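Local atomic coordinates of tyrosine-protein phosphatase non-receptor type 18 (Homo sapiens, PDB entry 2OC3), a protein that removes phosphate from phosphotyrosine residues of proteins, among them autophosphorylated tyrosine kinases known to be overexpressed in tumours. Residues F95-G98 with S102-Y105; V130-C135 with G241-V246. All coordinates share one frame; numbering follows the deposited sequence. Where two conformers were deposited one is given.

Contact 1: residues F95-G98 with S102-Y105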
loop_
_atom_site.group_PDB
_atom_site.type_symbol
_atom_site.label_atom_id
_atom_site.label_comp_id
_atom_site.label_asym_id
_atom_site.label_seq_id
_atom_site.Cartn_x
_atom_site.Cartn_y
_atom_site.Cartn_z
ATOM N N PHE A 95 5.593 -4.957 6.089
ATOM C CA PHE A 95 6.624 -4.300 5.322
ATOM C C PHE A 95 6.852 -5.021 4.015
ATOM O O PHE A 95 6.805 -6.270 3.974
ATOM C CB PHE A 95 7.935 -4.277 6.114
ATOM C CG PHE A 95 7.938 -3.312 7.259
ATOM C CD1 PHE A 95 8.030 -1.961 7.030
ATOM C CD2 PHE A 95 7.880 -3.730 8.592
ATOM C CE1 PHE A 95 8.079 -1.033 8.073
ATOM C CE2 PHE A 95 7.904 -2.758 9.651
ATOM C CZ PHE A 95 7.993 -1.454 9.364
ATOM N N ILE A 96 7.183 -4.246 2.979
ATOM C CA ILE A 96 7.591 -4.729 1.670
ATOM C C ILE A 96 8.941 -4.063 1.332
ATOM O O ILE A 96 9.105 -2.855 1.500
ATOM C CB ILE A 96 6.558 -4.475 0.576
ATOM C CG1 ILE A 96 5.214 -5.157 0.938
ATOM C CG2 ILE A 96 7.089 -4.990 -0.778
ATOM C CD1 ILE A 96 4.064 -4.920 -0.120
ATOM N N ARG A 97 9.908 -4.897 0.927
ATOM C CA ARG A 97 11.235 -4.424 0.538
ATOM C C ARG A 97 11.213 -3.698 -0.808
ATOM O O ARG A 97 10.477 -4.075 -1.712
ATOM C CB ARG A 97 12.163 -5.620 0.396
ATOM C CG ARG A 97 12.480 -6.300 1.688
ATOM C CD ARG A 97 13.461 -7.438 1.491
ATOM N NE ARG A 97 12.803 -8.611 0.930
ATOM C CZ ARG A 97 12.154 -9.545 1.630
ATOM N NH1 ARG A 97 12.047 -9.468 2.952
ATOM N NH2 ARG A 97 11.598 -10.562 0.996
ATOM N N GLY A 98 12.028 -2.654 -0.910
ATOM C CA GLY A 98 12.172 -1.901 -2.141
ATOM C C GLY A 98 13.409 -2.285 -2.922
ATOM O O GLY A 98 14.093 -3.290 -2.643
ATOM N N SER A 102 15.853 -2.219 1.304
ATOM C CA SER A 102 15.375 -1.550 2.514
ATOM C C SER A 102 13.864 -1.747 2.633
ATOM O O SER A 102 13.224 -2.194 1.671
ATOM C CB SER A 102 15.647 -0.045 2.438
ATOM O OG SER A 102 14.820 0.564 1.452
ATOM N N LEU A 103 13.319 -1.434 3.799
ATOM C CA LEU A 103 11.865 -1.506 4.009
ATOM C C LEU A 103 11.172 -0.261 3.431
ATOM O O LEU A 103 10.978 0.736 4.123
ATOM C CB LEU A 103 11.575 -1.661 5.489
ATOM C CG LEU A 103 12.237 -2.866 6.164
ATOM C CD1 LEU A 103 11.965 -2.828 7.674
ATOM C CD2 LEU A 103 11.765 -4.153 5.530
ATOM N N ALA A 104 10.813 -0.355 2.166
ATOM C CA ALA A 104 10.433 0.778 1.358
ATOM C C ALA A 104 8.934 1.063 1.368
ATOM O O ALA A 104 8.521 2.205 1.091
ATOM C CB ALA A 104 10.918 0.583 -0.074
ATOM N N TYR A 105 8.128 0.057 1.688
ATOM C CA TYR A 105 6.673 0.204 1.764
ATOM C C TYR A 105 6.155 -0.406 3.021
ATOM O O TYR A 105 6.621 -1.451 3.490
ATOM C CB TYR A 105 5.994 -0.499 0.594
ATOM C CG TYR A 105 6.647 -0.221 -0.737
ATOM C CD1 TYR A 105 6.378 0.949 -1.426
ATOM C CD2 TYR A 105 7.593 -1.095 -1.261
ATOM C CE1 TYR A 105 7.030 1.237 -2.609
ATOM C CE2 TYR A 105 8.243 -0.831 -2.463
ATOM C CZ TYR A 105 7.980 0.348 -3.132
ATOM O OH TYR A 105 8.691 0.596 -4.315
#
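The carbonyl oxygen of I96 is gripped by two successive amides: Y105 N binds I96 O at 3.1 Å in the carbonyl plane, and A104 N adds a weak, bent bond. Two residues thus face one, a classic beta bulge. I96 N returns a bond to Y105 O at 2.9 Å. The hairpin closes toward its turn through G98 N and S102 O, also 2.9 Å apart. There A104 CB packs 3.5 Å from G98 CA, where a side-chain carbon on G98 would collide with it.

Beyond the backbone, L103 CD1 sits over the face of the F95 ring, 4.1 Å from its centroid, in a CH-pi contact. I96 CG2, anti to its own N, reaches Y105 CD2 at 4.0 Å, while R97 O lies at the edge of the tyrosine ring. Y105 OH hydrogen-bonds to D247 OD2 of helix 238-254. With an alanine in place of Y105, I96 CG2 would probably lose this packing and D247 its hydroxyl partner. F126 meets F95 edge-to-face, A104 joins strand 229-232 by a backbone bond to L229, and the Y105 side chain packs on C244 and Y248 of helix 238-254.

Contact 2: residues V130-C135 with G241-V246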
loop_
_atom_site.group_PDB
_atom_site.type_symbol
_atom_site.label_atom_id
_atom_site.label_comp_id
_atom_site.label_asym_id
_atom_site.label_seq_id
_atom_site.Cartn_x
_atom_site.Cartn_y
_atom_site.Cartn_z
ATOM N N VAL A 130 4.348 10.203 3.205
ATOM C CA VAL A 130 3.294 10.084 2.161
ATOM C C VAL A 130 2.486 8.806 2.385
ATOM O O VAL A 130 3.052 7.718 2.585
ATOM C CB VAL A 130 3.896 10.045 0.767
ATOM C CG1 VAL A 130 2.818 10.137 -0.295
ATOM C CG2 VAL A 130 4.867 11.185 0.546
ATOM N N ILE A 131 1.170 8.970 2.397
ATOM C CA ILE A 131 0.202 7.882 2.400
ATOM C C ILE A 131 -0.472 7.791 1.030
ATOM O O ILE A 131 -0.884 8.853 0.471
ATOM C CB ILE A 131 -0.882 8.126 3.434
ATOM C CG1 ILE A 131 -0.306 8.283 4.844
ATOM C CG2 ILE A 131 -1.975 7.004 3.430
ATOM C CD1 ILE A 131 -1.317 8.849 5.830
ATOM N N LEU A 132 -0.566 6.598 0.459
ATOM C CA LEU A 132 -1.316 6.378 -0.760
ATOM C C LEU A 132 -2.499 5.508 -0.401
ATOM O O LEU A 132 -2.291 4.390 0.047
ATOM C CB LEU A 132 -0.467 5.678 -1.813
ATOM C CG LEU A 132 0.739 6.434 -2.402
ATOM C CD1 LEU A 132 1.967 6.379 -1.553
ATOM C CD2 LEU A 132 1.072 5.915 -3.811
ATOM N N MET A 133 -3.707 5.979 -0.681
ATOM C CA MET A 133 -4.968 5.306 -0.359
ATOM C C MET A 133 -5.636 4.956 -1.692
ATOM O O MET A 133 -5.885 5.846 -2.522
ATOM C CB MET A 133 -5.901 6.226 0.450
ATOM C CG MET A 133 -7.293 5.677 0.601
ATOM S SD MET A 133 -8.179 6.666 1.809
ATOM C CE MET A 133 -9.805 5.895 1.819
ATOM N N ALA A 134 -5.899 3.667 -1.937
ATOM C CA ALA A 134 -6.447 3.240 -3.216
ATOM C C ALA A 134 -7.836 2.706 -3.070
ATOM O O ALA A 134 -8.147 1.660 -3.663
ATOM C CB ALA A 134 -5.568 2.130 -3.856
ATOM N N CYS A 135 -8.659 3.371 -2.279
ATOM C CA CYS A 135 -10.066 3.024 -2.168
ATOM C C CYS A 135 -10.803 4.267 -1.691
ATOM O O CYS A 135 -10.211 5.283 -1.354
ATOM C CB CYS A 135 -10.286 1.846 -1.209
ATOM S SG CYS A 135 -10.051 2.165 0.520
ATOM N N GLY A 241 -1.025 -3.846 -3.704
ATOM C CA GLY A 241 0.081 -4.516 -4.400
ATOM C C GLY A 241 0.346 -3.974 -5.786
ATOM O O GLY A 241 1.506 -3.898 -6.203
ATOM N N VAL A 242 -0.692 -3.527 -6.482
ATOM C CA VAL A 242 -0.485 -2.862 -7.777
ATOM C C VAL A 242 0.354 -1.606 -7.562
ATOM O O VAL A 242 1.353 -1.399 -8.252
ATOM C CB VAL A 242 -1.808 -2.525 -8.482
ATOM C CG1 VAL A 242 -1.546 -1.614 -9.696
ATOM C CG2 VAL A 242 -2.496 -3.817 -8.904
ATOM N N LEU A 243 -0.041 -0.737 -6.633
ATOM C CA LEU A 243 0.689 0.504 -6.404
ATOM C C LEU A 243 2.139 0.264 -6.015
ATOM O O LEU A 243 3.044 0.946 -6.518
ATOM C CB LEU A 243 0.038 1.367 -5.327
ATOM C CG LEU A 243 -1.234 2.093 -5.737
ATOM C CD1 LEU A 243 -1.835 2.855 -4.603
ATOM C CD2 LEU A 243 -1.017 3.074 -6.911
ATOM N N CYS A 244 2.381 -0.679 -5.098
ATOM C CA CYS A 244 3.758 -0.938 -4.648
ATOM C C CYS A 244 4.590 -1.467 -5.796
ATOM O O CYS A 244 5.781 -1.095 -5.950
ATOM C CB CYS A 244 3.815 -1.918 -3.484
ATOM S SG CYS A 244 3.082 -1.242 -1.939
ATOM N N THR A 245 4.007 -2.311 -6.632
ATOM C CA THR A 245 4.766 -2.888 -7.739
ATOM C C THR A 245 5.077 -1.818 -8.792
ATOM O O THR A 245 6.196 -1.781 -9.336
ATOM C CB THR A 245 4.017 -4.063 -8.398
ATOM O OG1 THR A 245 3.768 -5.073 -7.412
ATOM C CG2 THR A 245 4.848 -4.651 -9.539
ATOM N N VAL A 246 4.116 -0.943 -9.086
ATOM C CA VAL A 246 4.350 0.106 -10.065
ATOM C C VAL A 246 5.495 1.006 -9.578
ATOM O O VAL A 246 6.413 1.376 -10.334
ATOM C CB VAL A 246 3.058 0.923 -10.302
ATOM C CG1 VAL A 246 3.351 2.238 -11.097
ATOM C CG2 VAL A 246 2.001 0.071 -10.975
#
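A single methyl group of L243 carries most of this buried contact, a compact example of one leucine of a helix packing against the end of a strand and the residue after it. L243 CD1 comes within 3.9 Å of A134 CB and 4.2 Å of L132 CB, so it lies across two side chains that both point at the helix. The torsions explain the reach: CG stands anti to the carbonyl carbon (chi1 -75°), and CD1 continues the chain fully extended from CA (chi2 177°), which makes it the leading branch, while CD2 turns off and stays farther from A134.

L132 is folded differently. Its second torsion, 82°, swings CD1 aside from the leucine opposite and leaves CD2 on the helix side, 4.3 Å from L243 CD1. Between them, CB and CD2 of L132 border one flank of the L243 methyl, and A134 CB meets it from the next inward-facing position of the chain. No hydrogen bond crosses the contact.

On the helix, T245 folds its hydroxyl back one turn, and OG1 donates to G241 O at 2.8 Å; T245 N reaches the same oxygen from the opposite face of its plane. The T245 side chain packs on L264, V267 and M271 of helix 264-272.

The surroundings identify the site. L132 bonds through its backbone to C230 and H232 of the adjoining parallel strand, L243 also packs on V231, and A134 O accepts a bond from R239 NH1. C233, the predicted phosphocysteine nucleophile, opens the phosphate-binding loop just after strand 229-232, and R239, a substrate-binding residue by similarity, sits in the first turn of helix 238-254: the strand-loop-helix signature motif of the protein tyrosine phosphatases.

Overall arrangement
Both contacts belong to one mixed sheet of the phosphatase catalytic domain, with centres about 13 Å apart. Contact 1 forms the hairpin of strands 93-97 and 103-108 at one edge of the sheet, and closes before contact 2 opens. Contact 2 lies deep in the domain, packing strand 130-133 and the residue after it against helix 238-254, more than a hundred residues later. Strand 229-232 is inserted between strands 103-108 and 130-133, a late segment parallel to two early ones. Helix 238-254, which follows it, supplies one side of contact 2 and also touches contact 1, with I96 CD1 4.2 Å from C244 SG. Sheet edge and centre thus share the helix that leaves the phosphate-binding loop.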